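Local coordinates for putative lipoprotein (Bacteroides thetaiotaomicron, PDB 4Q1Z) that is of unknown function but, as a two-domain putative lipoprotein of the DUF4876 family, is probably anchored to a membrane by lipid, at residues A310-N315 against N321-P326; I113-S118 against G264-F269; I302-V307 against G327-G332; P162-A167 against Y172-R177; Q130-Y135 against I147-L152. One frame throughout, in Å; residues are numbered along the deposited sequence.

Interactions 1, 2 and 5 are largely or wholly buried in the domain built round the large mixed sheet. Interactions 2 and 5 join the same two parts of that sheet, since strands 108-114 and 131-136 are neighbours, as are 265-269 and 148-152. Both rest on aromatic side chains. Interaction 1 lies at the edge strand 307-312 next to 265-269, and is the polar one: a buried carboxylate gathers a lysine, an arginine and two backbone amides. Interaction 3 is a small aliphatic contact at the surface. Interaction 4, partly buried, is a flat aromatic stack. Interactions 3 and 4 meet through neighbouring strands 299-303 and 172-175 of a three-stranded sheet.

Interaction 1. Residues A310-N315 against N321-P326; sequences AVEAVN and NAKRVP
E312 sends its carboxylate into the loop 321-326. CB of E312 packs on CG2 of V325 at 3.8 Å. CG of E312 lies 3.9 Å from K323 NZ. It stands anti to the backbone N (chi1 -179°), and a bend at chi2 turns the carboxylate toward the loop backbone. OE1 of E312 accepts from V325 N on its syn side, tilted well out of the carboxylate plane, at 2.8 Å. On its anti side OE1 of E312 is salt-bridged to K323 NZ, also at 2.8 Å, and that amine bonds to D330 O and G332 O. OE2 of E312 takes R324 N with its syn lone pair and R324 NH1 with its anti lone pair, the latter at 2.7 Å. NH1 reaches on to A313 O. The result is a salt-bridge network around a buried carboxylate. With an alanine at E312, both cations would probably lose their shared counter-charge and two loop amides their acceptor. Strand 307-312 edges the large sheet, and A265 of neighbouring strand 265-269 touches E312, R324 and V325.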
# COMPACT_ATOMS: atom_id res chain seq x y z
N ALA A 310 -2.37 -3.95 5.55
CA ALA A 310 -2.83 -3.66 6.91
C ALA A 310 -1.73 -2.99 7.71
O ALA A 310 -0.57 -3.37 7.61
CB ALA A 310 -3.26 -4.93 7.60
N VAL A 311 -2.08 -1.94 8.48
CA VAL A 311 -1.14 -1.19 9.34
C VAL A 311 -1.74 -1.06 10.74
O VAL A 311 -2.79 -0.43 10.93
CB VAL A 311 -0.75 0.20 8.76
CG1 VAL A 311 0.27 0.92 9.66
CG2 VAL A 311 -0.21 0.07 7.34
N GLU A 312 -1.04 -1.61 11.74
CA GLU A 312 -1.45 -1.53 13.15
C GLU A 312 -0.77 -0.36 13.84
O GLU A 312 0.36 -0.51 14.29
CB GLU A 312 -1.14 -2.84 13.90
CG GLU A 312 -1.56 -2.86 15.36
CD GLU A 312 -2.78 -3.72 15.64
OE1 GLU A 312 -2.72 -4.93 15.33
OE2 GLU A 312 -3.77 -3.20 16.21
N ALA A 313 -1.47 0.78 13.97
CA ALA A 313 -0.89 1.87 14.75
C ALA A 313 -1.50 1.84 16.14
O ALA A 313 -2.65 1.38 16.32
CB ALA A 313 -1.07 3.23 14.08
N VAL A 314 -0.67 2.19 17.15
CA VAL A 314 -1.01 2.17 18.58
C VAL A 314 -0.43 3.42 19.26
O VAL A 314 0.33 4.17 18.64
CB VAL A 314 -0.53 0.87 19.28
CG1 VAL A 314 -1.27 -0.38 18.78
CG2 VAL A 314 0.99 0.71 19.20
N ASN A 315 -0.81 3.63 20.54
CA ASN A 315 -0.44 4.74 21.42
C ASN A 315 1.06 4.95 21.51
O ASN A 315 1.53 6.06 21.34
CB ASN A 315 -0.99 4.52 22.84
CG ASN A 315 -2.48 4.31 22.99
OD1 ASN A 315 -3.11 3.51 22.29
ND2 ASN A 315 -3.05 4.96 23.98
N ASN A 321 0.44 -5.92 23.22
CA ASN A 321 -0.53 -6.90 23.73
C ASN A 321 -1.98 -6.35 23.56
O ASN A 321 -2.95 -6.92 24.10
CB ASN A 321 -0.20 -7.20 25.21
CG ASN A 321 -0.05 -5.97 26.11
OD1 ASN A 321 0.10 -4.82 25.67
ND2 ASN A 321 -0.05 -6.21 27.42
N ALA A 322 -2.12 -5.27 22.78
CA ALA A 322 -3.37 -4.60 22.51
C ALA A 322 -3.67 -4.52 20.97
O ALA A 322 -4.35 -3.59 20.51
CB ALA A 322 -3.31 -3.21 23.12
N LYS A 323 -3.17 -5.50 20.20
CA LYS A 323 -3.35 -5.56 18.74
C LYS A 323 -4.77 -5.98 18.31
O LYS A 323 -5.38 -6.82 18.98
CB LYS A 323 -2.33 -6.54 18.13
CG LYS A 323 -0.95 -5.93 17.98
CD LYS A 323 0.12 -6.86 17.39
CE LYS A 323 -0.16 -7.55 16.05
NZ LYS A 323 -0.55 -6.63 14.94
N ARG A 324 -5.28 -5.42 17.19
CA ARG A 324 -6.58 -5.79 16.61
C ARG A 324 -6.42 -6.17 15.12
O ARG A 324 -7.38 -6.62 14.50
CB ARG A 324 -7.68 -4.71 16.82
CG ARG A 324 -7.38 -3.28 16.36
CD ARG A 324 -6.84 -2.49 17.53
NE ARG A 324 -6.92 -1.06 17.33
CZ ARG A 324 -5.90 -0.25 17.06
NH1 ARG A 324 -4.69 -0.75 16.87
NH2 ARG A 324 -6.09 1.05 16.96
N VAL A 325 -5.21 -6.03 14.55
CA VAL A 325 -4.95 -6.48 13.19
C VAL A 325 -4.50 -7.95 13.32
O VAL A 325 -3.57 -8.25 14.10
CB VAL A 325 -3.91 -5.61 12.39
CG1 VAL A 325 -3.66 -6.19 10.99
CG2 VAL A 325 -4.34 -4.16 12.27
N PRO A 326 -5.12 -8.88 12.57
CA PRO A 326 -4.64 -10.27 12.59
C PRO A 326 -3.14 -10.34 12.20
O PRO A 326 -2.71 -9.67 11.25
CB PRO A 326 -5.55 -10.97 11.58
CG PRO A 326 -6.78 -10.08 11.49
CD PRO A 326 -6.23 -8.72 11.60

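Interaction 2. Residues I113-S118 against G264-F269; sequences IYYCGS and GAYVIF
Y266 reaches I113 with its ring and Y115 with its hydroxyl, and makes all the side-chain contacts here. The apolar part is with I113. CD1 of I113 sits 3.8 Å from CD2 of Y266, and its CG2 is equally far from CE2 of the same ring. The two side chains run past each other in opposite directions, so the branches of the isoleucine lie along one flank of the tyrosine.

The second kind of contact is at the hydroxyl. Y266 OH is 3.3 Å from CB of Y115 and 3.4 Å from its CG. The two tyrosine side chains cross at about a right angle, and they do not stack. Y115 has CG between its backbone N and carbonyl carbon (chi1 59°), which brings the base of its ring to the hydroxyl.

The hydrogen bond comes from G264, just before strand 265-269: G264 N donates to Y266 OH at 3.0 Å. Separately, G264 O lies over one face of the ring, toward its rim. A CB at G264 would come too close to CE1 of Y266, which is consistent with glycine here.

Y266 also meets Y132 edge to face. Strands 108-114 and 265-269 belong to one mixed sheet but are far apart in its order. Their side chains meet across the interior, as in a sheet that curls over to enclose a beta-sandwich-like core.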
# COMPACT_ATOMS: atom_id res chain seq x y z
N ILE A 113 1.03 7.56 6.42
CA ILE A 113 -0.20 7.76 7.20
C ILE A 113 0.03 8.83 8.29
O ILE A 113 1.01 8.77 9.04
CB ILE A 113 -0.72 6.40 7.83
CG1 ILE A 113 -0.91 5.29 6.76
CG2 ILE A 113 -2.01 6.63 8.64
CD1 ILE A 113 -1.17 3.84 7.29
N TYR A 114 -0.91 9.81 8.39
CA TYR A 114 -0.87 10.85 9.42
C TYR A 114 -2.22 10.86 10.10
O TYR A 114 -3.23 11.05 9.43
CB TYR A 114 -0.46 12.19 8.81
CG TYR A 114 -0.62 13.38 9.73
CD1 TYR A 114 -0.06 13.37 11.02
CD2 TYR A 114 -1.24 14.54 9.30
CE1 TYR A 114 -0.16 14.49 11.85
CE2 TYR A 114 -1.35 15.65 10.13
CZ TYR A 114 -0.83 15.61 11.41
OH TYR A 114 -0.96 16.71 12.21
N TYR A 115 -2.26 10.59 11.43
CA TYR A 115 -3.51 10.40 12.19
C TYR A 115 -3.64 11.12 13.55
O TYR A 115 -4.76 11.15 14.08
CB TYR A 115 -3.68 8.89 12.49
CG TYR A 115 -2.54 8.25 13.28
CD1 TYR A 115 -2.47 8.38 14.66
CD2 TYR A 115 -1.57 7.47 12.64
CE1 TYR A 115 -1.40 7.84 15.39
CE2 TYR A 115 -0.52 6.90 13.36
CZ TYR A 115 -0.45 7.07 14.74
OH TYR A 115 0.57 6.51 15.48
N CYS A 116 -2.55 11.59 14.16
CA CYS A 116 -2.62 12.03 15.56
C CYS A 116 -3.13 13.48 15.75
O CYS A 116 -3.32 13.92 16.91
CB CYS A 116 -1.29 11.81 16.26
SG CYS A 116 0.01 12.94 15.73
N GLY A 117 -3.36 14.20 14.66
CA GLY A 117 -3.77 15.58 14.78
C GLY A 117 -2.58 16.48 15.11
O GLY A 117 -1.45 16.01 15.28
N SER A 118 -2.84 17.79 15.17
CA SER A 118 -1.81 18.78 15.46
C SER A 118 -2.35 19.83 16.43
O SER A 118 -3.52 19.77 16.80
CB SER A 118 -1.33 19.43 14.16
OG SER A 118 -2.43 19.84 13.37
N GLY A 264 -4.83 4.09 14.84
CA GLY A 264 -5.89 3.20 14.40
C GLY A 264 -5.31 2.01 13.68
O GLY A 264 -4.11 1.98 13.40
N ALA A 265 -6.16 0.99 13.42
CA ALA A 265 -5.82 -0.21 12.67
C ALA A 265 -6.48 -0.05 11.29
O ALA A 265 -7.71 0.04 11.20
CB ALA A 265 -6.28 -1.46 13.40
N TYR A 266 -5.66 0.11 10.23
CA TYR A 266 -6.10 0.41 8.86
C TYR A 266 -5.94 -0.76 7.93
O TYR A 266 -4.90 -1.41 7.95
CB TYR A 266 -5.28 1.62 8.30
CG TYR A 266 -5.06 2.72 9.33
CD1 TYR A 266 -6.12 3.51 9.77
CD2 TYR A 266 -3.80 2.92 9.90
CE1 TYR A 266 -5.94 4.49 10.75
CE2 TYR A 266 -3.60 3.93 10.86
CZ TYR A 266 -4.68 4.69 11.30
OH TYR A 266 -4.53 5.66 12.26
N VAL A 267 -6.93 -0.99 7.06
CA VAL A 267 -6.86 -2.04 6.03
C VAL A 267 -7.41 -1.52 4.71
O VAL A 267 -8.38 -0.77 4.68
CB VAL A 267 -7.55 -3.40 6.39
CG1 VAL A 267 -6.83 -4.15 7.51
CG2 VAL A 267 -9.04 -3.25 6.69
N ILE A 268 -6.82 -2.01 3.60
CA ILE A 268 -7.34 -1.84 2.25
C ILE A 268 -7.52 -3.25 1.72
O ILE A 268 -6.65 -4.11 1.94
CB ILE A 268 -6.57 -0.90 1.29
CG1 ILE A 268 -5.04 -1.22 1.23
CG2 ILE A 268 -6.91 0.59 1.61
CD1 ILE A 268 -4.32 -0.70 0.03
N PHE A 269 -8.69 -3.52 1.12
CA PHE A 269 -8.99 -4.88 0.66
C PHE A 269 -9.84 -4.89 -0.61
O PHE A 269 -10.64 -3.98 -0.87
CB PHE A 269 -9.65 -5.70 1.77
CG PHE A 269 -10.98 -5.22 2.30
CD1 PHE A 269 -11.04 -4.24 3.30
CD2 PHE A 269 -12.18 -5.81 1.87
CE1 PHE A 269 -12.27 -3.84 3.83
CE2 PHE A 269 -13.40 -5.41 2.40
CZ PHE A 269 -13.44 -4.45 3.40

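Interaction 3. Residues I302-V307 against G327-G332; sequences IPIKYV and GVLDAG
I304 and V307 meet V328 and L329 in a small apolar contact at the surface. It joins the turn between strands 299-303 and 307-312 to the loop that follows the second of these strands. L329 carries most of it. CG of L329 is anti to its carbonyl carbon (chi1 -60°), and the extended chain pushes its two methyls into the notch between I304 and V307. CD2 of L329 touches CB of V307 at 3.7 Å, and CD1 of L329 lies 3.9 Å from CG1 of I304. That notch is shaped by a short 3-10 turn at 304-306, in which Y306 N bonds to P303 O and V307 N to I304 O. Nearer the outside, CG2 of V328 meets CG2 of I304 at 3.7 Å, the two side chains crossing at about a right angle. Just past L329 the loop makes an Asx turn, with D330 OD1 met by G332 N from above the carboxylate plane, at 3.1 Å. D330 OD2 bonds to E312 N of the edge strand.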
# COMPACT_ATOMS: atom_id res chain seq x y z
N ILE A 302 -14.41 -8.72 7.76
CA ILE A 302 -13.52 -8.52 6.62
C ILE A 302 -12.68 -9.79 6.41
O ILE A 302 -11.82 -10.07 7.25
CB ILE A 302 -12.65 -7.25 6.82
CG1 ILE A 302 -13.55 -5.97 6.89
CG2 ILE A 302 -11.54 -7.13 5.76
CD1 ILE A 302 -12.94 -4.82 7.61
N PRO A 303 -12.88 -10.56 5.31
CA PRO A 303 -12.03 -11.74 5.08
C PRO A 303 -10.56 -11.35 4.93
O PRO A 303 -10.18 -10.52 4.09
CB PRO A 303 -12.61 -12.33 3.78
CG PRO A 303 -14.04 -11.84 3.77
CD PRO A 303 -13.87 -10.42 4.23
N ILE A 304 -9.73 -11.94 5.80
CA ILE A 304 -8.27 -11.77 5.84
C ILE A 304 -7.65 -12.06 4.43
O ILE A 304 -6.70 -11.38 4.03
CB ILE A 304 -7.70 -12.71 6.95
CG1 ILE A 304 -7.80 -12.03 8.33
CG2 ILE A 304 -6.29 -13.21 6.66
CD1 ILE A 304 -7.73 -13.02 9.54
N LYS A 305 -8.23 -12.99 3.68
CA LYS A 305 -7.77 -13.39 2.35
C LYS A 305 -7.98 -12.27 1.30
O LYS A 305 -7.40 -12.35 0.21
CB LYS A 305 -8.45 -14.71 1.90
CG LYS A 305 -9.98 -14.66 1.76
CD LYS A 305 -10.52 -15.82 0.92
CE LYS A 305 -12.02 -15.93 0.96
NZ LYS A 305 -12.55 -16.99 0.06
N TYR A 306 -8.81 -11.24 1.61
CA TYR A 306 -9.09 -10.14 0.69
C TYR A 306 -8.15 -8.94 0.90
O TYR A 306 -8.08 -8.06 0.04
CB TYR A 306 -10.52 -9.63 0.89
CG TYR A 306 -11.69 -10.47 0.39
CD1 TYR A 306 -11.48 -11.64 -0.33
CD2 TYR A 306 -13.01 -10.10 0.66
CE1 TYR A 306 -12.55 -12.43 -0.74
CE2 TYR A 306 -14.08 -10.86 0.21
CZ TYR A 306 -13.85 -12.02 -0.49
OH TYR A 306 -14.93 -12.75 -0.91
N VAL A 307 -7.46 -8.90 2.05
CA VAL A 307 -6.64 -7.79 2.46
C VAL A 307 -5.35 -7.65 1.58
O VAL A 307 -4.56 -8.57 1.45
CB VAL A 307 -6.34 -7.83 3.98
CG1 VAL A 307 -5.52 -6.62 4.42
CG2 VAL A 307 -7.64 -7.88 4.78
N GLY A 327 -2.37 -11.10 12.99
CA GLY A 327 -0.92 -11.28 12.88
C GLY A 327 -0.39 -11.60 11.50
O GLY A 327 0.70 -11.15 11.15
N VAL A 328 -1.16 -12.35 10.70
CA VAL A 328 -0.77 -12.68 9.32
C VAL A 328 -0.71 -11.42 8.45
O VAL A 328 0.07 -11.39 7.50
CB VAL A 328 -1.64 -13.77 8.64
CG1 VAL A 328 -1.44 -15.11 9.31
CG2 VAL A 328 -3.12 -13.39 8.61
N LEU A 329 -1.55 -10.40 8.78
CA LEU A 329 -1.61 -9.14 8.02
C LEU A 329 -0.59 -8.13 8.54
O LEU A 329 0.05 -7.45 7.75
CB LEU A 329 -3.02 -8.56 8.05
CG LEU A 329 -4.12 -9.46 7.46
CD1 LEU A 329 -5.49 -8.89 7.72
CD2 LEU A 329 -3.88 -9.75 5.98
N ASP A 330 -0.45 -8.04 9.87
CA ASP A 330 0.53 -7.19 10.54
C ASP A 330 0.89 -7.83 11.88
O ASP A 330 0.06 -7.88 12.76
CB ASP A 330 0.03 -5.73 10.71
CG ASP A 330 1.10 -4.72 11.12
OD1 ASP A 330 2.24 -5.15 11.44
OD2 ASP A 330 0.78 -3.52 11.16
N ALA A 331 2.13 -8.37 11.99
CA ALA A 331 2.66 -9.04 13.18
C ALA A 331 3.13 -8.04 14.23
O ALA A 331 3.41 -8.42 15.37
CB ALA A 331 3.82 -9.95 12.79
N GLY A 332 3.22 -6.78 13.86
CA GLY A 332 3.70 -5.75 14.76
C GLY A 332 2.74 -4.62 15.04
O GLY A 332 1.51 -4.75 14.90

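Interaction 4. Residues P162-A167 against Y172-R177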
# COMPACT_ATOMS: atom_id res chain seq x y z
N PRO A 162 -12.16 -8.42 22.67
CA PRO A 162 -13.46 -8.79 22.12
C PRO A 162 -13.55 -10.31 21.91
O PRO A 162 -12.53 -10.96 21.69
CB PRO A 162 -13.51 -8.04 20.78
CG PRO A 162 -12.42 -7.02 20.85
CD PRO A 162 -11.37 -7.68 21.67
N ILE A 163 -14.76 -10.87 22.02
CA ILE A 163 -15.02 -12.28 21.76
C ILE A 163 -15.83 -12.31 20.48
O ILE A 163 -16.88 -11.67 20.40
CB ILE A 163 -15.69 -13.06 22.94
CG1 ILE A 163 -14.84 -12.96 24.24
CG2 ILE A 163 -15.89 -14.54 22.55
CD1 ILE A 163 -15.62 -13.23 25.52
N TRP A 164 -15.30 -12.99 19.47
CA TRP A 164 -15.92 -13.08 18.16
C TRP A 164 -16.58 -14.46 17.99
O TRP A 164 -16.24 -15.39 18.75
CB TRP A 164 -14.88 -12.79 17.07
CG TRP A 164 -14.25 -11.42 17.18
CD1 TRP A 164 -12.93 -11.14 17.34
CD2 TRP A 164 -14.94 -10.15 17.16
NE1 TRP A 164 -12.74 -9.77 17.38
CE2 TRP A 164 -13.96 -9.15 17.28
CE3 TRP A 164 -16.29 -9.77 17.07
CZ2 TRP A 164 -14.27 -7.78 17.26
CZ3 TRP A 164 -16.61 -8.42 17.08
CH2 TRP A 164 -15.61 -7.44 17.17
N PRO A 165 -17.57 -14.64 17.07
CA PRO A 165 -18.22 -15.96 16.95
C PRO A 165 -17.21 -17.08 16.68
O PRO A 165 -16.21 -16.88 15.96
CB PRO A 165 -19.20 -15.78 15.78
CG PRO A 165 -19.43 -14.32 15.69
CD PRO A 165 -18.14 -13.67 16.10
N GLU A 166 -17.43 -18.23 17.33
CA GLU A 166 -16.59 -19.42 17.24
C GLU A 166 -16.50 -19.89 15.78
O GLU A 166 -15.41 -20.21 15.30
CB GLU A 166 -17.14 -20.53 18.15
N ALA A 167 -17.64 -19.83 15.06
CA ALA A 167 -17.80 -20.22 13.65
C ALA A 167 -16.89 -19.44 12.68
O ALA A 167 -16.58 -19.94 11.59
CB ALA A 167 -19.25 -20.03 13.23
N TYR A 172 -11.12 -13.69 9.80
CA TYR A 172 -11.50 -12.29 9.65
C TYR A 172 -10.86 -11.30 10.61
O TYR A 172 -10.46 -11.64 11.74
CB TYR A 172 -13.03 -12.12 9.85
CG TYR A 172 -13.92 -13.08 9.08
CD1 TYR A 172 -14.34 -12.78 7.79
CD2 TYR A 172 -14.41 -14.24 9.68
CE1 TYR A 172 -15.17 -13.65 7.08
CE2 TYR A 172 -15.23 -15.12 8.98
CZ TYR A 172 -15.62 -14.81 7.68
OH TYR A 172 -16.48 -15.65 7.01
N ALA A 173 -10.81 -10.04 10.14
CA ALA A 173 -10.53 -8.79 10.81
C ALA A 173 -11.93 -8.15 11.00
O ALA A 173 -12.86 -8.48 10.26
CB ALA A 173 -9.60 -7.93 9.97
N TYR A 174 -12.13 -7.33 12.02
CA TYR A 174 -13.46 -6.79 12.31
C TYR A 174 -13.48 -5.27 12.19
O TYR A 174 -12.84 -4.58 12.97
CB TYR A 174 -13.91 -7.29 13.69
CG TYR A 174 -14.05 -8.80 13.70
CD1 TYR A 174 -12.96 -9.63 13.96
CD2 TYR A 174 -15.28 -9.41 13.43
CE1 TYR A 174 -13.06 -11.01 13.90
CE2 TYR A 174 -15.39 -10.80 13.37
CZ TYR A 174 -14.29 -11.60 13.63
OH TYR A 174 -14.42 -12.96 13.62
N GLY A 175 -14.17 -4.80 11.15
CA GLY A 175 -14.24 -3.38 10.79
C GLY A 175 -15.29 -2.58 11.52
O GLY A 175 -16.44 -3.03 11.66
N GLU A 176 -14.88 -1.38 11.97
CA GLU A 176 -15.71 -0.39 12.64
C GLU A 176 -16.54 0.34 11.57
O GLU A 176 -17.78 0.33 11.62
CB GLU A 176 -14.82 0.57 13.45
CG GLU A 176 -15.60 1.52 14.33
CD GLU A 176 -14.80 2.72 14.77
OE1 GLU A 176 -14.04 2.59 15.75
OE2 GLU A 176 -14.90 3.79 14.11
N ARG A 177 -15.82 0.95 10.57
CA ARG A 177 -16.39 1.65 9.40
C ARG A 177 -15.66 1.20 8.12
O ARG A 177 -14.46 0.94 8.16
CB ARG A 177 -16.35 3.19 9.56
CG ARG A 177 -17.36 3.88 8.63
CD ARG A 177 -17.27 5.38 8.65
NE ARG A 177 -17.56 5.96 9.97
CZ ARG A 177 -18.76 6.40 10.37
NH1 ARG A 177 -19.80 6.30 9.56
NH2 ARG A 177 -18.91 6.91 11.57
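The indole of W164 and the ring of Y174 lie flat on each other in a face-to-face stack. The five-membered ring of W164 and the ring of Y174 have centroids 3.6 Å apart, with planes at 7°. W164 has CG anti to its carbonyl carbon (chi1 -60°), which lays the indole over Y174. The opposite face of the indole is met by CB of P162, 3.4 Å above the plane and toward the rim, which leaves W164 layered between a proline and a tyrosine. The two aromatic side chains run antiparallel, the base of one over the far end of the other. This puts CB of Y174 over the six-membered ring of W164, a CH-pi contact at 4.0 Å from its centroid. At the other end, Y174 OH comes within 3.5 Å of CB of W164, and this hydroxyl bonds to D168.

The stack fixes the irregular loop 162-167 on strand 172-175, an outermost strand of the small antiparallel sheet that also holds 299-303 and 286-287. T287 of that sheet touches W164, P165 and Y174. A leucine in place of W164 would lose the broad flat surface and would probably leave one face of the Y174 ring poorly covered and the loop less firmly held. A bound PEG fragment, probably from the crystallisation liquor, lies close to the W164 side chain. Beyond G175 the chain turns a corner at E176, whose N bonds to N151 O of strand 148-152.

Interaction 5. Residues Q130-Y135 against I147-L152; sequences QFYEIY and IYFANL
Y132 and F149 are the closest pair of the two segments, yet their CA atoms are 10.2 Å apart, so strands 131-136 and 148-152 meet here through side chains and not through backbone bonds. The two rings form an edge-to-face (T-shaped) pair. The edge of F149 points at the face of Y132, with the planes at 64° and the centroids 4.9 Å apart. CZ of F149 stands 3.7 Å above the plane of the Y132 ring, over its centre, while CE2 of F149 touches CG of Y132 at 3.8 Å. F149 has CG anti to its backbone N (chi1 -180°), which carries the ring toward the Y132 ring. The Y132 hydroxyl, beyond this contact, bonds to T259 OG1. The pair packs two buried aromatics between strands that are not neighbours in the large sheet. Strand 131-136 runs between 195-199 and 108-114 in that sheet. Strand 148-152 runs between 265-269 and 177-180. I268 of strand 265-269 touches both F149 and I134, extending the same buried layer.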
# COMPACT_ATOMS: atom_id res chain seq x y z
N GLN A 130 -5.88 14.52 9.12
CA GLN A 130 -5.67 13.08 8.88
C GLN A 130 -5.65 12.72 7.37
O GLN A 130 -6.50 13.19 6.62
CB GLN A 130 -6.77 12.23 9.56
CG GLN A 130 -6.76 12.27 11.08
CD GLN A 130 -7.67 11.23 11.71
OE1 GLN A 130 -8.80 10.97 11.26
NE2 GLN A 130 -7.21 10.65 12.81
N PHE A 131 -4.69 11.89 6.95
CA PHE A 131 -4.58 11.43 5.57
C PHE A 131 -3.86 10.06 5.51
O PHE A 131 -3.13 9.69 6.43
CB PHE A 131 -3.91 12.47 4.63
CG PHE A 131 -2.40 12.54 4.66
CD1 PHE A 131 -1.64 11.74 3.81
CD2 PHE A 131 -1.74 13.38 5.55
CE1 PHE A 131 -0.24 11.80 3.83
CE2 PHE A 131 -0.34 13.45 5.56
CZ PHE A 131 0.40 12.67 4.69
N TYR A 132 -4.11 9.34 4.40
CA TYR A 132 -3.66 7.98 4.06
C TYR A 132 -3.19 8.00 2.63
O TYR A 132 -3.98 8.34 1.75
CB TYR A 132 -4.85 6.97 4.20
CG TYR A 132 -5.62 7.14 5.49
CD1 TYR A 132 -6.71 8.01 5.57
CD2 TYR A 132 -5.22 6.50 6.66
CE1 TYR A 132 -7.38 8.23 6.77
CE2 TYR A 132 -5.88 6.71 7.86
CZ TYR A 132 -6.97 7.56 7.91
OH TYR A 132 -7.66 7.75 9.09
N GLU A 133 -1.91 7.72 2.40
CA GLU A 133 -1.35 7.72 1.06
C GLU A 133 -1.05 6.27 0.67
O GLU A 133 -0.31 5.58 1.35
CB GLU A 133 -0.14 8.63 0.97
CG GLU A 133 0.49 8.68 -0.41
CD GLU A 133 1.61 9.68 -0.60
OE1 GLU A 133 1.67 10.68 0.16
OE2 GLU A 133 2.44 9.46 -1.51
N ILE A 134 -1.71 5.83 -0.41
CA ILE A 134 -1.71 4.52 -1.06
C ILE A 134 -0.79 4.62 -2.28
O ILE A 134 -0.87 5.60 -3.00
CB ILE A 134 -3.22 4.24 -1.42
CG1 ILE A 134 -4.01 3.84 -0.19
CG2 ILE A 134 -3.46 3.29 -2.58
CD1 ILE A 134 -3.25 2.87 0.68
N TYR A 135 0.11 3.65 -2.48
CA TYR A 135 1.10 3.65 -3.56
C TYR A 135 1.04 2.38 -4.41
O TYR A 135 0.92 1.28 -3.88
CB TYR A 135 2.52 3.81 -2.96
CG TYR A 135 3.70 3.88 -3.91
CD1 TYR A 135 4.04 5.08 -4.55
CD2 TYR A 135 4.57 2.80 -4.06
CE1 TYR A 135 5.16 5.16 -5.38
CE2 TYR A 135 5.69 2.87 -4.90
CZ TYR A 135 5.99 4.06 -5.55
OH TYR A 135 7.10 4.15 -6.36
N ILE A 147 -12.21 -0.79 -4.60
CA ILE A 147 -11.34 -1.32 -3.55
C ILE A 147 -11.86 -0.68 -2.26
O ILE A 147 -12.31 0.47 -2.27
CB ILE A 147 -9.84 -1.06 -3.83
CG1 ILE A 147 -9.31 -2.06 -4.87
CG2 ILE A 147 -8.99 -1.14 -2.54
CD1 ILE A 147 -7.96 -1.79 -5.38
N TYR A 148 -11.86 -1.46 -1.16
CA TYR A 148 -12.37 -1.03 0.13
C TYR A 148 -11.29 -0.53 1.04
O TYR A 148 -10.14 -0.94 0.93
CB TYR A 148 -13.07 -2.20 0.81
CG TYR A 148 -14.32 -2.66 0.11
CD1 TYR A 148 -14.27 -3.62 -0.89
CD2 TYR A 148 -15.56 -2.12 0.45
CE1 TYR A 148 -15.42 -4.03 -1.55
CE2 TYR A 148 -16.72 -2.52 -0.22
CZ TYR A 148 -16.65 -3.48 -1.21
OH TYR A 148 -17.79 -3.87 -1.87
N PHE A 149 -11.69 0.34 1.97
CA PHE A 149 -10.91 0.94 3.04
C PHE A 149 -11.68 0.78 4.31
O PHE A 149 -12.84 1.18 4.35
CB PHE A 149 -10.63 2.44 2.77
CG PHE A 149 -9.82 3.12 3.85
CD1 PHE A 149 -10.39 3.43 5.09
CD2 PHE A 149 -8.49 3.47 3.62
CE1 PHE A 149 -9.62 3.99 6.12
CE2 PHE A 149 -7.73 4.09 4.63
CZ PHE A 149 -8.30 4.34 5.87
N ALA A 150 -11.03 0.28 5.37
CA ALA A 150 -11.65 0.14 6.68
C ALA A 150 -10.65 0.40 7.83
O ALA A 150 -9.44 0.21 7.68
CB ALA A 150 -12.25 -1.26 6.84
N ASN A 151 -11.20 0.84 8.98
CA ASN A 151 -10.50 0.94 10.25
C ASN A 151 -11.08 -0.19 11.10
O ASN A 151 -12.26 -0.52 10.96
CB ASN A 151 -10.58 2.33 10.92
CG ASN A 151 -11.92 2.69 11.50
OD1 ASN A 151 -12.86 2.97 10.78
ND2 ASN A 151 -12.03 2.70 12.82
N LEU A 152 -10.26 -0.84 11.89
CA LEU A 152 -10.75 -1.98 12.66
C LEU A 152 -11.10 -1.58 14.07
O LEU A 152 -10.64 -0.55 14.55
CB LEU A 152 -9.73 -3.17 12.69
CG LEU A 152 -8.98 -3.59 11.41
CD1 LEU A 152 -8.10 -4.73 11.71
CD2 LEU A 152 -9.93 -3.99 10.29